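Local coordinates for Tb427.07.360- putative uncharacterized metacyclic invariant surface protein from Trypanosoma brucei (Trypanosoma brucei, PDB 5VTL) that is of unknown function but probably forms part of the surface coat of metacyclic trypanosomes as an extended, almost wholly helical invariant protein, at residues V148-G151 / C152-T156; I159-I162 / L163-M167; N140-V143 / L144-V148; A172-D175 / Q176-A179. All coordinates share one frame; numbering follows the deposited sequence.

Overall arrangement
The four contacts are local, each a pair of consecutive turns, and together they follow two helices that succeed each other in the chain. Contacts 3 and 1 share Val-148 on helix 141-154, their centres about 12 Å apart; contacts 2 and 4 lie on helix 157-209, with centres about 19 Å apart. The two helices meet at both ends of this region. Contacts 1 and 2, centres about 9 Å apart, are joined by the disulfide between Cys-152 SG and Cys-160 SG (2.0 Å), whereas contacts 3 and 4, about 12 Å apart, meet where Ser-141 faces Asp-175 and Glu-178. Between these ends, Val-148 packs on Thr-164 and Met-167.

Contact 1 (V148-G151 / C152-T156); sequences VEFG and CEFFT
Phe-150 and Glu-153 run side by side off the last turns of helix 141-154, and the carboxylate comes to the rim of the ring: Glu-153 OE1 lies 3.8 Å from Phe-150 CD1, near the ring plane. The planes of ring and carboxylate are only 19° apart. The glutamate gets there by turning CG opposite its own nitrogen (chi1 179°) and staying extended beyond it. Glu-153 CG rests over the centre of the Phe-154 ring, so one glutamate touches both aromatic side chains with different atoms, while the two rings approach each other obliquely, Phe-150 CD1 4.2 Å from Phe-154 CE2.

Phe-155 closes the turn differently. Its N donates to Gly-151 O at 3.0 Å, and the ring edge returns to the same oxygen, with Phe-155 CD1 3.5 Å from Gly-151 O in the plane of the ring. Phe-155 is also where helical backbone angles end. Cys-152 carries SG beside its backbone N (chi1 -78°), with SG 3.6 Å from Val-148 O, and is bonded through the disulfide to Cys-160.

Beyond the segments, Phe-150 and Phe-154 pack on helix 4-58, and Phe-155 meets His-6 edge-to-face. The carboxylate oxygen at a ring edge faces weakly positive C-H groups, a probably favourable electrostatic contact that accompanies the covalent tie at the helix end.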
loop_
_atom_site.group_PDB
_atom_site.type_symbol
_atom_site.label_atom_id
_atom_site.label_comp_id
_atom_site.label_asym_id
_atom_site.label_seq_id
_atom_site.Cartn_x
_atom_site.Cartn_y
_atom_site.Cartn_z
ATOM N N VAL A 148 -15.478 -5.971 10.214
ATOM C CA VAL A 148 -15.516 -6.596 11.525
ATOM C C VAL A 148 -16.511 -5.830 12.391
ATOM O O VAL A 148 -17.327 -6.420 13.105
ATOM C CB VAL A 148 -14.106 -6.604 12.145
ATOM C CG1 VAL A 148 -14.165 -6.989 13.618
ATOM C CG2 VAL A 148 -13.184 -7.556 11.342
ATOM N N GLU A 149 -16.455 -4.505 12.318
ATOM C CA GLU A 149 -17.362 -3.680 13.125
ATOM C C GLU A 149 -18.820 -3.995 12.833
ATOM O O GLU A 149 -19.629 -4.093 13.755
ATOM C CB GLU A 149 -17.084 -2.194 12.927
ATOM C CG GLU A 149 -15.836 -1.744 13.637
ATOM C CD GLU A 149 -15.450 -0.326 13.316
ATOM O OE1 GLU A 149 -16.132 0.326 12.487
ATOM O OE2 GLU A 149 -14.454 0.124 13.896
ATOM N N PHE A 150 -19.163 -4.169 11.560
ATOM C CA PHE A 150 -20.559 -4.398 11.199
ATOM C C PHE A 150 -20.974 -5.767 11.671
ATOM O O PHE A 150 -22.097 -5.964 12.149
ATOM C CB PHE A 150 -20.767 -4.283 9.682
ATOM C CG PHE A 150 -20.867 -2.874 9.163
ATOM C CD1 PHE A 150 -21.706 -1.930 9.756
ATOM C CD2 PHE A 150 -20.128 -2.495 8.064
ATOM C CE1 PHE A 150 -21.807 -0.654 9.245
ATOM C CE2 PHE A 150 -20.231 -1.207 7.548
ATOM C CZ PHE A 150 -21.062 -0.291 8.133
ATOM N N GLY A 151 -20.067 -6.744 11.536
ATOM C CA GLY A 151 -20.372 -8.075 12.005
ATOM C C GLY A 151 -20.668 -8.052 13.497
ATOM O O GLY A 151 -21.598 -8.679 13.978
ATOM N N CYS A 152 -19.862 -7.312 14.238
ATOM C CA CYS A 152 -20.028 -7.235 15.674
ATOM C C CYS A 152 -21.298 -6.442 16.056
ATOM O O CYS A 152 -21.937 -6.738 17.068
ATOM C CB CYS A 152 -18.769 -6.642 16.310
ATOM S SG CYS A 152 -17.449 -7.855 16.430
ATOM N N GLU A 153 -21.669 -5.456 15.246
ATOM C CA GLU A 153 -22.865 -4.662 15.532
ATOM C C GLU A 153 -24.146 -5.510 15.415
ATOM O O GLU A 153 -25.097 -5.358 16.214
ATOM C CB GLU A 153 -22.934 -3.439 14.604
ATOM C CG GLU A 153 -24.162 -2.557 14.824
ATOM C CD GLU A 153 -24.179 -1.322 13.949
ATOM O OE1 GLU A 153 -23.261 -1.137 13.121
ATOM O OE2 GLU A 153 -25.134 -0.546 14.077
ATOM N N PHE A 154 -24.179 -6.403 14.426
ATOM C CA PHE A 154 -25.426 -7.093 14.102
ATOM C C PHE A 154 -25.544 -8.548 14.547
ATOM O O PHE A 154 -26.644 -8.991 14.877
ATOM C CB PHE A 154 -25.748 -6.919 12.613
ATOM C CG PHE A 154 -26.025 -5.493 12.247
ATOM C CD1 PHE A 154 -27.157 -4.858 12.731
ATOM C CD2 PHE A 154 -25.141 -4.773 11.469
ATOM C CE1 PHE A 154 -27.402 -3.545 12.424
ATOM C CE2 PHE A 154 -25.386 -3.446 11.164
ATOM C CZ PHE A 154 -26.521 -2.836 11.647
ATOM N N PHE A 155 -24.439 -9.289 14.567
ATOM C CA PHE A 155 -24.474 -10.675 14.954
ATOM C C PHE A 155 -24.280 -10.743 16.457
ATOM O O PHE A 155 -23.890 -9.749 17.091
ATOM C CB PHE A 155 -23.427 -11.489 14.193
ATOM C CG PHE A 155 -23.784 -11.690 12.719
ATOM C CD1 PHE A 155 -23.493 -10.714 11.783
ATOM C CD2 PHE A 155 -24.461 -12.818 12.306
ATOM C CE1 PHE A 155 -23.851 -10.877 10.459
ATOM C CE2 PHE A 155 -24.807 -13.001 10.991
ATOM C CZ PHE A 155 -24.497 -12.040 10.065
ATOM N N THR A 156 -24.577 -11.910 17.010
ATOM C CA THR A 156 -24.420 -12.167 18.435
ATOM C C THR A 156 -22.952 -12.093 18.874
ATOM O O THR A 156 -22.028 -12.222 18.065
ATOM C CB THR A 156 -25.094 -13.512 18.829
ATOM O OG1 THR A 156 -24.607 -14.570 17.997
ATOM C CG2 THR A 156 -26.600 -13.418 18.666
#

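Contact 2 (I159-I162 / L163-M167); sequences ICKI and LTDGM
Thr-164 and Cys-160 meet on one flank of helix 157-209 through two torsions: the threonine hydroxyl sits beside the residue's own nitrogen (chi1 -60°), which turns OG1 back toward the preceding turn, and the cysteine sulfur is swung opposite its nitrogen (chi1 171°), toward the same flank. Thr-164 OG1 consequently donates to Cys-160 O at 2.8 Å and passes Cys-160 SG at 3.8 Å. The carbonyl already receives the helical bond from Thr-164 N, also 2.8 Å from Cys-160 O, and the two donors approach from opposite faces of the carbonyl plane. One residue thus grips a single oxygen twice, a familiar way for threonine to satisfy its hydroxyl within a helix.

One position further on, the methylenes of Lys-161, not its ammonium, lie against the Asp-165 carboxylate. The lysine is extended throughout, and Lys-161 CG lies 3.6 Å from Asp-165 OD2, the side chains crossing at a slant. Lys-161 NZ remains 5.3 Å from Asp-165 OD2, too far for the charged atoms to touch. The aspartate carboxylate also leans over the backbone, Asp-165 CG 3.3 Å from Lys-161 O.

Outside the turn, Cys-160 is disulfide-bonded to Cys-152, Thr-164 touches Val-148 on helix 141-154, and Leu-163 packs on Phe-13 of helix 4-58. The carbonyl that accepts two hydrogen bonds lies in the very residue that carries the disulfide, so the polar grip and the covalent link meet at one turn, while the lysine-aspartate pair probably contributes only a modest, longer-range attraction.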
loop_
_atom_site.group_PDB
_atom_site.type_symbol
_atom_site.label_atom_id
_atom_site.label_comp_id
_atom_site.label_asym_id
_atom_site.label_seq_id
_atom_site.Cartn_x
_atom_site.Cartn_y
_atom_site.Cartn_z
ATOM N N ILE A 159 -20.413 -14.689 17.856
ATOM C CA ILE A 159 -19.995 -14.565 16.466
ATOM C C ILE A 159 -19.026 -13.393 16.308
ATOM O O ILE A 159 -18.034 -13.498 15.570
ATOM C CB ILE A 159 -21.209 -14.441 15.558
ATOM C CG1 ILE A 159 -21.924 -15.806 15.485
ATOM C CG2 ILE A 159 -20.831 -13.933 14.159
ATOM C CD1 ILE A 159 -23.282 -15.757 14.887
ATOM N N CYS A 160 -19.299 -12.298 17.018
ATOM C CA CYS A 160 -18.398 -11.147 17.048
ATOM C C CYS A 160 -17.019 -11.575 17.533
ATOM O O CYS A 160 -15.998 -11.103 17.031
ATOM C CB CYS A 160 -18.932 -10.052 17.967
ATOM S SG CYS A 160 -17.777 -8.728 18.249
ATOM N N LYS A 161 -16.992 -12.465 18.520
ATOM C CA LYS A 161 -15.723 -12.918 19.087
ATOM C C LYS A 161 -14.933 -13.724 18.086
ATOM O O LYS A 161 -13.730 -13.526 17.920
ATOM C CB LYS A 161 -15.961 -13.761 20.324
ATOM C CG LYS A 161 -14.721 -14.347 20.929
ATOM C CD LYS A 161 -15.109 -15.031 22.250
ATOM C CE LYS A 161 -13.951 -15.768 22.863
ATOM N NZ LYS A 161 -14.355 -16.312 24.191
ATOM N N ILE A 162 -15.622 -14.623 17.403
ATOM C CA ILE A 162 -14.969 -15.475 16.417
ATOM C C ILE A 162 -14.461 -14.619 15.268
ATOM O O ILE A 162 -13.373 -14.834 14.742
ATOM C CB ILE A 162 -15.928 -16.537 15.888
ATOM C CG1 ILE A 162 -16.214 -17.573 16.973
ATOM C CG2 ILE A 162 -15.337 -17.223 14.664
ATOM C CD1 ILE A 162 -17.334 -18.495 16.640
ATOM N N LEU A 163 -15.251 -13.624 14.895
ATOM C CA LEU A 163 -14.904 -12.762 13.788
ATOM C C LEU A 163 -13.697 -11.903 14.148
ATOM O O LEU A 163 -12.761 -11.769 13.359
ATOM C CB LEU A 163 -16.097 -11.887 13.473
ATOM C CG LEU A 163 -15.948 -10.885 12.363
ATOM C CD1 LEU A 163 -15.692 -11.625 11.067
ATOM C CD2 LEU A 163 -17.245 -10.112 12.327
ATOM N N THR A 164 -13.705 -11.352 15.358
ATOM C CA THR A 164 -12.633 -10.461 15.802
ATOM C C THR A 164 -11.322 -11.231 15.984
ATOM O O THR A 164 -10.308 -10.894 15.364
ATOM C CB THR A 164 -13.016 -9.761 17.114
ATOM O OG1 THR A 164 -14.210 -9.005 16.897
ATOM C CG2 THR A 164 -11.902 -8.841 17.598
ATOM N N ASP A 165 -11.356 -12.272 16.812
ATOM C CA ASP A 165 -10.177 -13.107 17.065
ATOM C C ASP A 165 -9.625 -13.623 15.736
ATOM O O ASP A 165 -8.423 -13.598 15.488
ATOM C CB ASP A 165 -10.523 -14.322 17.941
ATOM C CG ASP A 165 -10.859 -13.970 19.390
ATOM O OD1 ASP A 165 -10.713 -12.808 19.824
ATOM O OD2 ASP A 165 -11.277 -14.908 20.104
ATOM N N GLY A 166 -10.526 -14.076 14.879
ATOM C CA GLY A 166 -10.161 -14.725 13.638
ATOM C C GLY A 166 -9.615 -13.801 12.558
ATOM O O GLY A 166 -8.851 -14.243 11.699
ATOM N N MET A 167 -9.999 -12.532 12.581
ATOM C CA MET A 167 -9.513 -11.575 11.583
ATOM C C MET A 167 -8.228 -10.852 11.957
ATOM O O MET A 167 -7.689 -10.104 11.151
ATOM C CB MET A 167 -10.589 -10.521 11.308
ATOM C CG MET A 167 -11.656 -11.045 10.394
ATOM S SD MET A 167 -10.987 -11.227 8.731
ATOM C CE MET A 167 -10.705 -9.503 8.307
#

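Contact 3 (N140-V143 / L144-V148)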
loop_
_atom_site.group_PDB
_atom_site.type_symbol
_atom_site.label_atom_id
_atom_site.label_comp_id
_atom_site.label_asym_id
_atom_site.label_seq_id
_atom_site.Cartn_x
_atom_site.Cartn_y
_atom_site.Cartn_z
ATOM N N ASN A 140 -9.184 -2.210 1.710
ATOM C CA ASN A 140 -7.979 -1.765 2.387
ATOM C C ASN A 140 -8.191 -2.038 3.863
ATOM O O ASN A 140 -9.206 -2.622 4.231
ATOM C CB ASN A 140 -7.677 -0.286 2.089
ATOM C CG ASN A 140 -8.833 0.649 2.425
ATOM O OD1 ASN A 140 -9.669 0.361 3.289
ATOM N ND2 ASN A 140 -8.876 1.778 1.753
ATOM N N SER A 141 -7.271 -1.614 4.719
ATOM C CA SER A 141 -7.423 -1.927 6.130
ATOM C C SER A 141 -8.675 -1.289 6.697
ATOM O O SER A 141 -9.309 -1.869 7.583
ATOM C CB SER A 141 -6.214 -1.484 6.953
ATOM O OG SER A 141 -5.023 -2.105 6.550
ATOM N N TRP A 142 -9.042 -0.109 6.190
ATOM C CA TRP A 142 -10.221 0.603 6.718
ATOM C C TRP A 142 -11.482 -0.227 6.438
ATOM O O TRP A 142 -12.308 -0.442 7.322
ATOM C CB TRP A 142 -10.334 2.037 6.150
ATOM C CG TRP A 142 -11.547 2.793 6.652
ATOM C CD1 TRP A 142 -11.633 3.576 7.787
ATOM C CD2 TRP A 142 -12.848 2.837 6.042
ATOM N NE1 TRP A 142 -12.898 4.099 7.901
ATOM C CE2 TRP A 142 -13.661 3.660 6.849
ATOM C CE3 TRP A 142 -13.404 2.261 4.891
ATOM C CZ2 TRP A 142 -14.989 3.906 6.552
ATOM C CZ3 TRP A 142 -14.716 2.513 4.603
ATOM C CH2 TRP A 142 -15.496 3.332 5.436
ATOM N N VAL A 143 -11.618 -0.724 5.207
ATOM C CA VAL A 143 -12.738 -1.589 4.857
ATOM C C VAL A 143 -12.773 -2.863 5.715
ATOM O O VAL A 143 -13.834 -3.295 6.139
ATOM C CB VAL A 143 -12.686 -1.985 3.357
ATOM C CG1 VAL A 143 -13.772 -3.028 3.005
ATOM C CG2 VAL A 143 -12.821 -0.737 2.476
ATOM N N LEU A 144 -11.622 -3.478 5.966
ATOM C CA LEU A 144 -11.612 -4.681 6.802
ATOM C C LEU A 144 -12.032 -4.362 8.238
ATOM O O LEU A 144 -12.699 -5.162 8.883
ATOM C CB LEU A 144 -10.235 -5.360 6.805
ATOM C CG LEU A 144 -9.723 -5.907 5.469
ATOM C CD1 LEU A 144 -8.322 -6.432 5.655
ATOM C CD2 LEU A 144 -10.611 -6.984 4.925
ATOM N N LYS A 145 -11.648 -3.195 8.732
ATOM C CA LYS A 145 -12.083 -2.741 10.045
ATOM C C LYS A 145 -13.596 -2.582 10.092
ATOM O O LYS A 145 -14.253 -3.065 10.997
ATOM C CB LYS A 145 -11.432 -1.397 10.398
ATOM C CG LYS A 145 -11.946 -0.772 11.693
ATOM C CD LYS A 145 -11.190 0.503 12.049
ATOM C CE LYS A 145 -11.371 1.583 11.022
ATOM N NZ LYS A 145 -10.830 2.884 11.474
ATOM N N LYS A 146 -14.148 -1.875 9.114
ATOM C CA LYS A 146 -15.598 -1.684 9.074
ATOM C C LYS A 146 -16.350 -3.007 8.977
ATOM O O LYS A 146 -17.421 -3.164 9.543
ATOM C CB LYS A 146 -15.976 -0.790 7.890
ATOM C CG LYS A 146 -15.472 0.630 8.012
ATOM C CD LYS A 146 -16.118 1.343 9.216
ATOM C CE LYS A 146 -15.131 2.096 10.057
ATOM N NZ LYS A 146 -15.868 2.958 11.042
ATOM N N ALA A 147 -15.785 -3.952 8.241
ATOM C CA ALA A 147 -16.395 -5.269 8.082
ATOM C C ALA A 147 -16.548 -5.985 9.427
ATOM O O ALA A 147 -17.615 -6.521 9.763
ATOM C CB ALA A 147 -15.578 -6.091 7.114
ATOM N N VAL A 148 -15.478 -5.971 10.214
ATOM C CA VAL A 148 -15.516 -6.596 11.525
ATOM C C VAL A 148 -16.511 -5.830 12.391
ATOM O O VAL A 148 -17.327 -6.420 13.105
ATOM C CB VAL A 148 -14.106 -6.604 12.145
ATOM C CG1 VAL A 148 -14.165 -6.989 13.618
ATOM C CG2 VAL A 148 -13.184 -7.556 11.342
#
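Trp-142 and Lys-146 meet in the first turns of helix 141-154, where an asparagine N-cap starts the helix and Lys-146, four residues after Trp-142, makes a CH-pi contact with one face of its indole. Lys-146 CG stands over the six-membered ring, 3.6 Å from its centroid and 10° off the ring normal. Two bends in the lysine, at chi2 and chi3, lay the chain across the indole instead of leading it straight off the helix, and Lys-146 CE passes 3.7 Å from Trp-142 NE1. Lys-145 approaches the five-membered ring obliquely, its CE 3.8 Å from Trp-142 CD1.

The tryptophan holds its position in this pair by carrying CG opposite its own nitrogen (chi1 179°), which sets the ring against the following turn. Beneath the side chains, Lys-146 N donates to Trp-142 O at 2.9 Å, the ordinary helical bond between the same two residues. The ammonium of Lys-146 reaches on to Glu-149 in a salt bridge, so the methylenes lie over the ring while the charge is engaged one turn later.

Further out, Ser-141 at the first turn is met by helix 157-209, which brings two acidic side chains to it. Val-143 and Ala-147 face helix 4-58 through Ala-16, Leu-12 and Phe-13. The start of the helix is closed by Asn-140, whose OD1 accepts from Val-143 N at 2.9 Å with an N-H...O angle of 167°.

Contact 4 (A172-D175 / Q176-A179); sequences AEYD and QLEA
Asp-175 and Glu-178 are joined through a water that donates to both carboxylates, 2.7 Å from Asp-175 OD1 and 2.6 Å from Glu-178 OE1. The two acids lie three residues apart on helix 157-209; Asp-175 OD1 and Glu-178 OE1 stay 4.7 Å apart, and the bridging hydrogens would probably ease the repulsion between like charges. Each carboxylate also has a partner on Ser-141 of helix 141-154: Asp-175 OD1 bonds to the serine hydroxyl, and Glu-178 OE2 accepts from the serine backbone N. The water links the acids to each other, and Ser-141 links both to the start of helix 141-154, where the helix dipole would favour negative charge.

Glu-178 OE2 also comes to the edge of the Tyr-174 ring, in its plane and 3.7 Å from Tyr-174 CE1. Ring and carboxylate are turned 69° apart, so the oxygen meets the rim without stacking. The glutamate reaches this place with CG beside its own nitrogen (chi1 -66°) and an extended chain beyond. Backbone bonds keep the spacing, with Glu-178 N 2.9 Å from Tyr-174 O.

A face of the same ring receives Leu-177, whose CD2 lies 4.2 Å from the ring centroid and 18° off the normal, displaced toward the CE2 side; this is a CH-pi contact. Tyr-174 and Leu-177 both pack against helix 4-58, the tyrosine on Ile-20 and Leu-27 and the leucine on Val-24 and Leu-27. Glu-173, Gln-176 and Leu-177 also touch Tyr-93 of helix 63-102, which places this turn among three other helices of the bundle.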
loop_
_atom_site.group_PDB
_atom_site.type_symbol
_atom_site.label_atom_id
_atom_site.label_comp_id
_atom_site.label_asym_id
_atom_site.label_seq_id
_atom_site.Cartn_x
_atom_site.Cartn_y
_atom_site.Cartn_z
ATOM N N ALA A 172 -3.578 -7.565 10.705
ATOM C CA ALA A 172 -2.201 -7.220 11.033
ATOM C C ALA A 172 -1.322 -7.294 9.786
ATOM O O ALA A 172 -0.510 -6.408 9.558
ATOM C CB ALA A 172 -1.669 -8.127 12.125
ATOM N N GLU A 173 -1.500 -8.317 8.957
ATOM C CA GLU A 173 -0.698 -8.443 7.747
ATOM C C GLU A 173 -1.018 -7.324 6.767
ATOM O O GLU A 173 -0.121 -6.780 6.113
ATOM C CB GLU A 173 -0.950 -9.774 7.039
ATOM C CG GLU A 173 -0.352 -10.995 7.698
ATOM C CD GLU A 173 1.161 -11.006 7.691
ATOM O OE1 GLU A 173 1.783 -10.949 6.609
ATOM O OE2 GLU A 173 1.721 -11.088 8.791
ATOM N N TYR A 174 -2.299 -6.977 6.649
ATOM C CA TYR A 174 -2.675 -5.939 5.713
ATOM C C TYR A 174 -2.146 -4.604 6.235
ATOM O O TYR A 174 -1.668 -3.771 5.461
ATOM C CB TYR A 174 -4.197 -5.912 5.445
ATOM C CG TYR A 174 -4.453 -5.538 3.993
ATOM C CD1 TYR A 174 -4.551 -4.207 3.610
ATOM C CD2 TYR A 174 -4.538 -6.505 3.009
ATOM C CE1 TYR A 174 -4.757 -3.858 2.300
ATOM C CE2 TYR A 174 -4.740 -6.171 1.689
ATOM C CZ TYR A 174 -4.845 -4.846 1.336
ATOM O OH TYR A 174 -5.014 -4.493 0.031
ATOM N N ASP A 175 -2.170 -4.410 7.543
ATOM C CA ASP A 175 -1.579 -3.208 8.106
ATOM C C ASP A 175 -0.084 -3.120 7.756
ATOM O O ASP A 175 0.434 -2.047 7.433
ATOM C CB ASP A 175 -1.732 -3.162 9.624
ATOM C CG ASP A 175 -3.088 -2.659 10.088
ATOM O OD1 ASP A 175 -3.843 -2.010 9.318
ATOM O OD2 ASP A 175 -3.393 -2.930 11.263
ATOM N N GLN A 176 0.623 -4.242 7.854
ATOM C CA GLN A 176 2.054 -4.263 7.558
ATOM C C GLN A 176 2.296 -3.944 6.099
ATOM O O GLN A 176 3.235 -3.234 5.747
ATOM C CB GLN A 176 2.645 -5.624 7.899
ATOM C CG GLN A 176 2.759 -5.850 9.355
ATOM C CD GLN A 176 4.127 -5.501 9.863
ATOM O OE1 GLN A 176 4.757 -4.557 9.382
ATOM N NE2 GLN A 176 4.614 -6.266 10.834
ATOM N N LEU A 177 1.418 -4.464 5.253
ATOM C CA LEU A 177 1.476 -4.193 3.826
ATOM C C LEU A 177 1.316 -2.699 3.555
ATOM O O LEU A 177 2.112 -2.109 2.842
ATOM C CB LEU A 177 0.393 -5.006 3.096
ATOM C CG LEU A 177 0.236 -4.762 1.588
ATOM C CD1 LEU A 177 1.559 -4.895 0.848
ATOM C CD2 LEU A 177 -0.802 -5.742 1.013
ATOM N N GLU A 178 0.307 -2.075 4.144
ATOM C CA GLU A 178 0.065 -0.667 3.902
ATOM C C GLU A 178 1.232 0.185 4.406
ATOM O O GLU A 178 1.597 1.188 3.784
ATOM C CB GLU A 178 -1.251 -0.217 4.558
ATOM C CG GLU A 178 -2.497 -0.870 3.947
ATOM C CD GLU A 178 -3.809 -0.188 4.324
ATOM O OE1 GLU A 178 -3.897 0.564 5.336
ATOM O OE2 GLU A 178 -4.769 -0.402 3.559
ATOM N N ALA A 179 1.808 -0.212 5.530
ATOM C CA ALA A 179 2.904 0.538 6.139
ATOM C C ALA A 179 4.149 0.463 5.264
ATOM O O ALA A 179 4.883 1.444 5.130
ATOM C CB ALA A 179 3.197 0.015 7.546
HETATM O O HOH W 1 -3.337 0.142 7.814
#